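Local coordinates for HMG-CoA Lyase (Bacillus subtilis subsp. subtilis, PDB 1YDO), which belongs to the HMGL-like family of TIM-barrel proteins, built on a parallel beta barrel surrounded by helices, at residues A[8-16]-A[37-48]; A[71-82]-A[93-101]. One frame throughout, in Å; residues are numbered along the deposited sequence.

Contact 1. Residues A[8-16]-A[37-48]; sequences TIKEVGPRD and LSRTGLSYIEIT
Lys10 and Tyr44 meet through complementary first torsions: CG of Lys10 is anti to the carbonyl carbon (chi1 -55°) and the chain then runs extended, while CG of Tyr44 is anti to the backbone N (chi1 -176°). The lysine is thereby drawn over one ring face, its CD lying 3.4 Å from the Tyr44 ring centroid. NZ continues toward the CE2 side and makes an off-centre cation-pi contact, 4.1 Å from the same centroid, while its salt bridge goes to Glu173. Farther along, Arg15 and Glu46 run alongside each other. The arginine is bent at chi2 and chi3, the glutamate extended, and Arg15 NH1 reaches the syn side of Glu46 OE2 at 3.2 Å in a nearly straight bond (167°) that lies in the guanidinium plane. Arg15 NH2 adds a second salt bridge, to Asp16 OD2 at 3.0 Å, so the guanidinium is shared between two carboxylates. Between these two groups a single bridge, Glu11 with Ile45, pairs the first and second strands of the TIM barrel in parallel, Glu11 N bonded to Tyr44 O (3.2 Å) and Glu46 N to Glu11 O (3.1 Å). Leu42 splits its methyls, CD1 against Glu11 CB and CD2 against Ile9 CD1, and a water links Ile9 O with Ser43 N. Glu11 OE1 turns back to Gly13 N and also receives Ala234 N. Strand 8-11 lies between strands 44-49 and 229-232, Lys10 making backbone bonds with Phe230 and Gly232, with Ile47 and Thr48 packed on helix 62-68 and Tyr141 of strand 137-143 facing Val12, Arg15 and Glu46.

Contact 2. Residues A[71-82]-A[93-101]; sequences REKGVTYAALVP and GGINEACVF
Leu80 and Phe101 cross at about a right angle near the C-terminal ends of their strands. From CB, which lies on the sheet face of Ala78, Glu97 and Cys99, the leucine chain sets CG anti to the backbone N (chi1 -156°), and CG comes 3.4 Å from Phe101 CE1. Both methyls then touch the ring: Leu80 CD1 rests near Cys99 O at 3.3 Å as well as against Phe101 CD1, and Leu80 CD2 meets Phe101 CE1 at 3.5 Å. The Phe101 ring is brought back to the leucine because its CG sits between the backbone N and the carbonyl carbon (chi1 56°), and its CZ also reaches the ring of Pro82. Ala78 CB and Cys99 SG pack together on the same face. On the other face Ala79 CB meets Ile95 CG1, and Val81 CG2 touches Ala98 CB at 3.6 Å.

The strands themselves are tied in parallel register. Tyr77 O is gripped twice, by Asn96 N at 2.8 Å and Glu97 N at 3.3 Å. Cys99 N then bonds to Ala79 O (3.0 Å) and Val81 N to Cys99 O (3.2 Å). At the start of the pairing the Arg71 guanidinium makes a weak hydrogen bond to Gly94 O, just past the end of helix 84-93. The Glu97 carboxylate reaches beyond the two segments, OE1 to Thr137 OG1, and Val100 packs on helix 117-133. Strand 76-80, helix 84-93 and strand 97-103 form a beta-alpha-beta crossover, the repeating element of the TIM barrel, in which parallel neighbours are joined by a helix on the outside.

In the fold
Contacts 1 and 2 lie along one arc of the barrel wall, their centres about 10 Å apart. Contact 1 joins the first strand, 8-11, to the second, 44-49, and so closes the ring; contact 2 pairs the third and fourth. Ser43 O and Thr76 N are probably hydrogen-bonded (2.9 Å) where the second and third strands meet; Ser38 OG, at the end of helix 27-38, probably bonds Tyr77 OH (2.7 Å). Tyr44 OH also reaches Glu97 OE2, linking the two contacts inside the barrel. The Arg15, Asp16 and Glu46 network lies toward the C-terminal ends of the strands, the end where TIM barrels generally carry their active sites.

Contact 1. Residues A[8-16]-A[37-48]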
loop_
_atom_site.group_PDB
_atom_site.type_symbol
_atom_site.label_atom_id
_atom_site.label_comp_id
_atom_site.label_asym_id
_atom_site.label_seq_id
_atom_site.Cartn_x
_atom_site.Cartn_y
_atom_site.Cartn_z
ATOM N N THR A 8 -3.191 -10.556 16.037
ATOM C CA THR A 8 -3.583 -11.776 15.352
ATOM C C THR A 8 -4.166 -11.519 13.966
ATOM O O THR A 8 -5.152 -10.801 13.816
ATOM C CB THR A 8 -4.597 -12.564 16.186
ATOM O OG1 THR A 8 -5.290 -11.665 17.056
ATOM C CG2 THR A 8 -3.886 -13.619 17.021
ATOM N N ILE A 9 -3.537 -12.118 12.955
ATOM C CA ILE A 9 -3.982 -11.983 11.578
ATOM C C ILE A 9 -4.636 -13.280 11.111
ATOM O O ILE A 9 -4.107 -14.369 11.332
ATOM C CB ILE A 9 -2.825 -11.689 10.613
ATOM C CG1 ILE A 9 -1.966 -12.915 10.466
ATOM C CG2 ILE A 9 -1.977 -10.527 11.107
ATOM C CD1 ILE A 9 -1.218 -12.916 9.191
ATOM N N LYS A 10 -5.776 -13.158 10.435
ATOM C CA LYS A 10 -6.505 -14.320 9.942
ATOM C C LYS A 10 -6.428 -14.487 8.422
ATOM O O LYS A 10 -6.727 -13.568 7.672
ATOM C CB LYS A 10 -7.960 -14.215 10.402
ATOM C CG LYS A 10 -8.066 -14.052 11.915
ATOM C CD LYS A 10 -9.466 -14.330 12.432
ATOM C CE LYS A 10 -9.482 -14.362 13.949
ATOM N NZ LYS A 10 -10.849 -14.646 14.458
ATOM N N GLU A 11 -6.019 -15.670 7.981
ATOM C CA GLU A 11 -5.908 -15.969 6.561
ATOM C C GLU A 11 -7.264 -16.358 5.976
ATOM O O GLU A 11 -7.950 -17.212 6.532
ATOM C CB GLU A 11 -4.931 -17.125 6.349
ATOM C CG GLU A 11 -4.824 -17.565 4.905
ATOM C CD GLU A 11 -4.260 -16.475 4.004
ATOM O OE1 GLU A 11 -4.679 -16.405 2.829
ATOM O OE2 GLU A 11 -3.391 -15.697 4.461
ATOM N N VAL A 12 -7.656 -15.732 4.866
ATOM C CA VAL A 12 -8.930 -16.065 4.214
ATOM C C VAL A 12 -8.720 -16.315 2.726
ATOM O O VAL A 12 -9.672 -16.291 1.944
ATOM C CB VAL A 12 -10.000 -14.948 4.365
ATOM C CG1 VAL A 12 -10.369 -14.782 5.817
ATOM C CG2 VAL A 12 -9.493 -13.636 3.783
ATOM N N GLY A 13 -7.470 -16.563 2.348
ATOM C CA GLY A 13 -7.149 -16.797 0.955
ATOM C C GLY A 13 -7.821 -18.002 0.332
ATOM O O GLY A 13 -8.454 -17.906 -0.736
ATOM N N PRO A 14 -7.703 -19.169 0.977
ATOM C CA PRO A 14 -8.330 -20.371 0.424
ATOM C C PRO A 14 -9.829 -20.215 0.228
ATOM O O PRO A 14 -10.461 -21.020 -0.443
ATOM C CB PRO A 14 -7.973 -21.447 1.439
ATOM C CG PRO A 14 -7.828 -20.696 2.704
ATOM C CD PRO A 14 -7.092 -19.448 2.285
ATOM N N ARG A 15 -10.408 -19.169 0.795
ATOM C CA ARG A 15 -11.830 -18.994 0.631
ATOM C C ARG A 15 -12.146 -17.746 -0.171
ATOM O O ARG A 15 -12.414 -17.838 -1.375
ATOM C CB ARG A 15 -12.512 -18.948 1.988
ATOM C CG ARG A 15 -14.012 -19.020 1.901
ATOM C CD ARG A 15 -14.606 -17.818 2.599
ATOM N NE ARG A 15 -14.903 -16.713 1.692
ATOM C CZ ARG A 15 -15.027 -15.444 2.075
ATOM N NH1 ARG A 15 -14.866 -15.107 3.350
ATOM N NH2 ARG A 15 -15.334 -14.515 1.184
ATOM N N ASP A 16 -12.102 -16.584 0.485
ATOM C CA ASP A 16 -12.390 -15.298 -0.175
ATOM C C ASP A 16 -11.464 -15.074 -1.371
ATOM O O ASP A 16 -11.823 -14.387 -2.327
ATOM C CB ASP A 16 -12.230 -14.132 0.812
ATOM C CG ASP A 16 -12.964 -12.870 0.356
ATOM O OD1 ASP A 16 -12.898 -11.843 1.065
ATOM O OD2 ASP A 16 -13.616 -12.907 -0.714
ATOM N N LEU A 37 0.072 -23.539 4.413
ATOM C CA LEU A 37 -0.436 -22.499 5.281
ATOM C C LEU A 37 -0.524 -22.939 6.738
ATOM O O LEU A 37 -0.022 -22.249 7.618
ATOM C CB LEU A 37 -1.798 -22.044 4.781
ATOM C CG LEU A 37 -1.819 -20.831 3.858
ATOM C CD1 LEU A 37 -0.624 -20.798 2.927
ATOM C CD2 LEU A 37 -3.106 -20.877 3.093
ATOM N N SER A 38 -1.153 -24.089 6.989
ATOM C CA SER A 38 -1.301 -24.626 8.347
ATOM C C SER A 38 0.012 -24.587 9.111
ATOM O O SER A 38 0.047 -24.192 10.272
ATOM C CB SER A 38 -1.794 -26.071 8.305
ATOM O OG SER A 38 -3.058 -26.176 7.670
ATOM N N ARG A 39 1.094 -25.009 8.474
ATOM C CA ARG A 39 2.374 -24.989 9.158
ATOM C C ARG A 39 3.188 -23.780 8.736
ATOM O O ARG A 39 4.357 -23.884 8.373
ATOM C CB ARG A 39 3.148 -26.288 8.890
ATOM C CG ARG A 39 3.484 -26.575 7.445
ATOM C CD ARG A 39 4.164 -27.946 7.337
ATOM N NE ARG A 39 3.246 -29.047 7.647
ATOM C CZ ARG A 39 2.392 -29.592 6.780
ATOM N NH1 ARG A 39 1.599 -30.582 7.170
ATOM N NH2 ARG A 39 2.343 -29.166 5.519
ATOM N N THR A 40 2.554 -22.620 8.802
ATOM C CA THR A 40 3.203 -21.384 8.425
ATOM C C THR A 40 3.361 -20.492 9.658
ATOM O O THR A 40 4.255 -19.643 9.736
ATOM C CB THR A 40 2.370 -20.669 7.359
ATOM O OG1 THR A 40 3.221 -19.819 6.589
ATOM C CG2 THR A 40 1.276 -19.837 8.003
ATOM N N GLY A 41 2.499 -20.710 10.637
ATOM C CA GLY A 41 2.563 -19.924 11.848
ATOM C C GLY A 41 1.205 -19.311 12.082
ATOM O O GLY A 41 0.847 -18.953 13.200
ATOM N N LEU A 42 0.441 -19.180 11.007
ATOM C CA LEU A 42 -0.902 -18.631 11.116
ATOM C C LEU A 42 -1.673 -19.509 12.105
ATOM O O LEU A 42 -1.417 -20.704 12.202
ATOM C CB LEU A 42 -1.585 -18.657 9.744
ATOM C CG LEU A 42 -1.168 -17.598 8.728
ATOM C CD1 LEU A 42 -1.618 -18.004 7.349
ATOM C CD2 LEU A 42 -1.771 -16.254 9.118
ATOM N N SER A 43 -2.614 -18.915 12.830
ATOM C CA SER A 43 -3.407 -19.648 13.809
ATOM C C SER A 43 -4.890 -19.657 13.439
ATOM O O SER A 43 -5.727 -20.045 14.249
ATOM C CB SER A 43 -3.260 -19.015 15.189
ATOM O OG SER A 43 -3.912 -17.774 15.241
ATOM N N TYR A 44 -5.216 -19.218 12.227
ATOM C CA TYR A 44 -6.601 -19.174 11.784
ATOM C C TYR A 44 -6.642 -19.206 10.266
ATOM O O TYR A 44 -5.936 -18.448 9.614
ATOM C CB TYR A 44 -7.249 -17.905 12.307
ATOM C CG TYR A 44 -8.709 -17.786 11.989
ATOM C CD1 TYR A 44 -9.136 -17.396 10.722
ATOM C CD2 TYR A 44 -9.669 -17.999 12.977
ATOM C CE1 TYR A 44 -10.486 -17.208 10.448
ATOM C CE2 TYR A 44 -11.020 -17.812 12.715
ATOM C CZ TYR A 44 -11.423 -17.409 11.446
ATOM O OH TYR A 44 -12.755 -17.165 11.187
ATOM N N ILE A 45 -7.471 -20.082 9.704
ATOM C CA ILE A 45 -7.560 -20.212 8.259
ATOM C C ILE A 45 -8.946 -20.608 7.774
ATOM O O ILE A 45 -9.422 -21.680 8.123
ATOM C CB ILE A 45 -6.628 -21.305 7.763
ATOM C CG1 ILE A 45 -5.209 -21.072 8.251
ATOM C CG2 ILE A 45 -6.686 -21.367 6.261
ATOM C CD1 ILE A 45 -4.241 -22.113 7.733
ATOM N N GLU A 46 -9.599 -19.768 6.973
ATOM C CA GLU A 46 -10.897 -20.164 6.446
ATOM C C GLU A 46 -10.638 -21.111 5.281
ATOM O O GLU A 46 -10.468 -20.667 4.152
ATOM C CB GLU A 46 -11.667 -18.976 5.925
ATOM C CG GLU A 46 -12.139 -18.061 6.990
ATOM C CD GLU A 46 -13.245 -17.140 6.497
ATOM O OE1 GLU A 46 -13.641 -16.217 7.249
ATOM O OE2 GLU A 46 -13.724 -17.339 5.357
ATOM N N ILE A 47 -10.611 -22.411 5.547
ATOM C CA ILE A 47 -10.338 -23.382 4.500
ATOM C C ILE A 47 -11.283 -23.340 3.309
ATOM O O ILE A 47 -10.865 -23.603 2.184
ATOM C CB ILE A 47 -10.350 -24.797 5.062
ATOM C CG1 ILE A 47 -11.721 -25.094 5.670
ATOM C CG2 ILE A 47 -9.267 -24.950 6.113
ATOM C CD1 ILE A 47 -11.880 -26.524 6.125
ATOM N N THR A 48 -12.549 -23.010 3.536
ATOM C CA THR A 48 -13.508 -22.974 2.432
ATOM C C THR A 48 -14.849 -22.371 2.820
ATOM O O THR A 48 -15.038 -21.917 3.951
ATOM C CB THR A 48 -13.798 -24.376 1.918
ATOM O OG1 THR A 48 -14.739 -24.313 0.839
ATOM C CG2 THR A 48 -14.391 -25.220 3.040
HETATM O O HOH W 1 -1.955 -15.937 13.062
#

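Contact 2. Residues A[71-82]-A[93-101]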
loop_
_atom_site.group_PDB
_atom_site.type_symbol
_atom_site.label_atom_id
_atom_site.label_comp_id
_atom_site.label_asym_id
_atom_site.label_seq_id
_atom_site.Cartn_x
_atom_site.Cartn_y
_atom_site.Cartn_z
ATOM N N ARG A 71 -4.700 -30.230 9.097
ATOM C CA ARG A 71 -5.272 -29.812 10.370
ATOM C C ARG A 71 -4.237 -29.884 11.500
ATOM O O ARG A 71 -4.083 -30.908 12.162
ATOM C CB ARG A 71 -6.489 -30.686 10.687
ATOM C CG ARG A 71 -7.398 -30.069 11.708
ATOM C CD ARG A 71 -8.844 -30.443 11.484
ATOM N NE ARG A 71 -9.361 -30.039 10.180
ATOM C CZ ARG A 71 -10.652 -29.820 9.936
ATOM N NH1 ARG A 71 -11.063 -29.456 8.732
ATOM N NH2 ARG A 71 -11.536 -29.938 10.914
ATOM N N GLU A 72 -3.530 -28.777 11.701
ATOM C CA GLU A 72 -2.498 -28.670 12.721
ATOM C C GLU A 72 -3.070 -28.170 14.034
ATOM O O GLU A 72 -4.148 -27.564 14.067
ATOM C CB GLU A 72 -1.418 -27.696 12.262
ATOM C CG GLU A 72 -0.850 -28.019 10.886
ATOM C CD GLU A 72 0.263 -29.049 10.931
ATOM O OE1 GLU A 72 0.493 -29.736 9.898
ATOM O OE2 GLU A 72 0.919 -29.153 11.996
ATOM N N LYS A 73 -2.329 -28.407 15.112
ATOM C CA LYS A 73 -2.745 -27.984 16.442
ATOM C C LYS A 73 -2.486 -26.497 16.673
ATOM O O LYS A 73 -1.495 -25.936 16.207
ATOM C CB LYS A 73 -2.027 -28.827 17.503
ATOM C CG LYS A 73 -0.747 -29.489 17.021
ATOM C CD LYS A 73 0.279 -28.460 16.569
ATOM C CE LYS A 73 1.297 -29.075 15.627
ATOM N NZ LYS A 73 0.626 -29.605 14.409
ATOM N N GLY A 74 -3.398 -25.872 17.399
ATOM C CA GLY A 74 -3.278 -24.460 17.679
ATOM C C GLY A 74 -3.795 -23.647 16.507
ATOM O O GLY A 74 -3.758 -22.414 16.530
ATOM N N VAL A 75 -4.286 -24.342 15.481
ATOM C CA VAL A 75 -4.807 -23.688 14.298
ATOM C C VAL A 75 -6.307 -23.758 14.303
ATOM O O VAL A 75 -6.875 -24.809 14.545
ATOM C CB VAL A 75 -4.301 -24.360 13.025
ATOM C CG1 VAL A 75 -4.784 -23.577 11.811
ATOM C CG2 VAL A 75 -2.785 -24.429 13.033
ATOM N N THR A 76 -6.953 -22.632 14.037
ATOM C CA THR A 76 -8.406 -22.599 14.017
ATOM C C THR A 76 -8.866 -22.636 12.559
ATOM O O THR A 76 -8.673 -21.675 11.823
ATOM C CB THR A 76 -8.937 -21.320 14.698
ATOM O OG1 THR A 76 -8.349 -21.197 15.998
ATOM C CG2 THR A 76 -10.441 -21.379 14.858
ATOM N N TYR A 77 -9.462 -23.750 12.139
ATOM C CA TYR A 77 -9.954 -23.888 10.772
ATOM C C TYR A 77 -11.422 -23.480 10.706
ATOM O O TYR A 77 -12.290 -24.097 11.323
ATOM C CB TYR A 77 -9.757 -25.326 10.289
ATOM C CG TYR A 77 -8.295 -25.728 10.201
ATOM C CD1 TYR A 77 -7.567 -25.530 9.031
ATOM C CD2 TYR A 77 -7.633 -26.246 11.310
ATOM C CE1 TYR A 77 -6.206 -25.831 8.966
ATOM C CE2 TYR A 77 -6.277 -26.553 11.266
ATOM C CZ TYR A 77 -5.566 -26.340 10.092
ATOM O OH TYR A 77 -4.228 -26.609 10.063
ATOM N N ALA A 78 -11.688 -22.417 9.956
ATOM C CA ALA A 78 -13.041 -21.899 9.832
ATOM C C ALA A 78 -13.560 -21.998 8.405
ATOM O O ALA A 78 -12.792 -22.174 7.458
ATOM C CB ALA A 78 -13.089 -20.437 10.312
ATOM N N ALA A 79 -14.871 -21.876 8.259
ATOM C CA ALA A 79 -15.494 -21.925 6.950
ATOM C C ALA A 79 -16.690 -20.990 6.934
ATOM O O ALA A 79 -17.295 -20.707 7.966
ATOM C CB ALA A 79 -15.930 -23.318 6.651
ATOM N N LEU A 80 -17.022 -20.499 5.758
ATOM C CA LEU A 80 -18.148 -19.617 5.652
ATOM C C LEU A 80 -19.413 -20.465 5.720
ATOM O O LEU A 80 -19.508 -21.481 5.045
ATOM C CB LEU A 80 -18.103 -18.882 4.327
ATOM C CG LEU A 80 -18.870 -17.558 4.342
ATOM C CD1 LEU A 80 -18.146 -16.571 5.235
ATOM C CD2 LEU A 80 -18.966 -17.030 2.941
ATOM N N VAL A 81 -20.383 -20.062 6.539
ATOM C CA VAL A 81 -21.631 -20.811 6.640
ATOM C C VAL A 81 -22.813 -19.916 6.334
ATOM O O VAL A 81 -23.129 -19.014 7.090
ATOM C CB VAL A 81 -21.801 -21.421 8.034
ATOM C CG1 VAL A 81 -23.142 -22.188 8.127
ATOM C CG2 VAL A 81 -20.649 -22.356 8.321
ATOM N N PRO A 82 -23.505 -20.189 5.226
ATOM C CA PRO A 82 -24.661 -19.406 4.792
ATOM C C PRO A 82 -25.926 -19.581 5.606
ATOM O O PRO A 82 -26.690 -18.631 5.778
ATOM C CB PRO A 82 -24.843 -19.855 3.353
ATOM C CG PRO A 82 -24.539 -21.336 3.468
ATOM C CD PRO A 82 -23.304 -21.356 4.343
ATOM N N GLY A 93 -17.638 -31.514 8.043
ATOM C CA GLY A 93 -16.292 -31.208 7.577
ATOM C C GLY A 93 -15.284 -31.090 8.712
ATOM O O GLY A 93 -14.076 -31.234 8.506
ATOM N N GLY A 94 -15.781 -30.814 9.914
ATOM C CA GLY A 94 -14.905 -30.691 11.064
ATOM C C GLY A 94 -14.504 -29.268 11.384
ATOM O O GLY A 94 -13.679 -29.043 12.268
ATOM N N ILE A 95 -15.090 -28.310 10.675
ATOM C CA ILE A 95 -14.778 -26.904 10.898
ATOM C C ILE A 95 -14.883 -26.527 12.363
ATOM O O ILE A 95 -15.867 -26.861 13.012
ATOM C CB ILE A 95 -15.704 -25.981 10.084
ATOM C CG1 ILE A 95 -15.225 -25.927 8.642
ATOM C CG2 ILE A 95 -15.687 -24.576 10.650
ATOM C CD1 ILE A 95 -15.209 -27.271 7.961
ATOM N N ASN A 96 -13.866 -25.836 12.875
ATOM C CA ASN A 96 -13.857 -25.409 14.265
ATOM C C ASN A 96 -14.728 -24.164 14.431
ATOM O O ASN A 96 -15.500 -24.053 15.384
ATOM C CB ASN A 96 -12.443 -25.073 14.721
ATOM C CG ASN A 96 -11.459 -26.162 14.397
ATOM O OD1 ASN A 96 -11.656 -27.308 14.769
ATOM N ND2 ASN A 96 -10.390 -25.813 13.690
ATOM N N GLU A 97 -14.604 -23.218 13.505
ATOM C CA GLU A 97 -15.383 -21.992 13.601
ATOM C C GLU A 97 -16.191 -21.690 12.348
ATOM O O GLU A 97 -15.713 -21.821 11.226
ATOM C CB GLU A 97 -14.463 -20.800 13.943
ATOM C CG GLU A 97 -15.147 -19.427 13.867
ATOM C CD GLU A 97 -14.420 -18.333 14.640
ATOM O OE1 GLU A 97 -14.454 -18.361 15.894
ATOM O OE2 GLU A 97 -13.825 -17.441 13.995
ATOM N N ALA A 98 -17.431 -21.283 12.564
ATOM C CA ALA A 98 -18.315 -20.953 11.474
ATOM C C ALA A 98 -18.406 -19.448 11.359
ATOM O O ALA A 98 -18.524 -18.757 12.361
ATOM C CB ALA A 98 -19.684 -21.540 11.737
ATOM N N CYS A 99 -18.357 -18.925 10.144
ATOM C CA CYS A 99 -18.441 -17.481 9.976
ATOM C C CYS A 99 -19.687 -17.092 9.223
ATOM O O CYS A 99 -19.782 -17.329 8.022
ATOM C CB CYS A 99 -17.238 -16.973 9.189
ATOM S SG CYS A 99 -15.640 -17.649 9.687
ATOM N N VAL A 100 -20.649 -16.502 9.903
ATOM C CA VAL A 100 -21.834 -16.080 9.188
ATOM C C VAL A 100 -21.516 -14.761 8.483
ATOM O O VAL A 100 -20.444 -14.187 8.691
ATOM C CB VAL A 100 -23.006 -15.872 10.133
ATOM C CG1 VAL A 100 -23.442 -17.215 10.688
ATOM C CG2 VAL A 100 -22.607 -14.910 11.250
ATOM N N PHE A 101 -22.433 -14.274 7.654
ATOM C CA PHE A 101 -22.188 -13.032 6.948
ATOM C C PHE A 101 -23.448 -12.361 6.463
ATOM O O PHE A 101 -24.495 -12.990 6.317
ATOM C CB PHE A 101 -21.288 -13.262 5.737
ATOM C CG PHE A 101 -21.812 -14.282 4.778
ATOM C CD1 PHE A 101 -21.641 -15.640 5.034
ATOM C CD2 PHE A 101 -22.510 -13.899 3.638
ATOM C CE1 PHE A 101 -22.165 -16.608 4.171
ATOM C CE2 PHE A 101 -23.040 -14.859 2.764
ATOM C CZ PHE A 101 -22.868 -16.212 3.033
#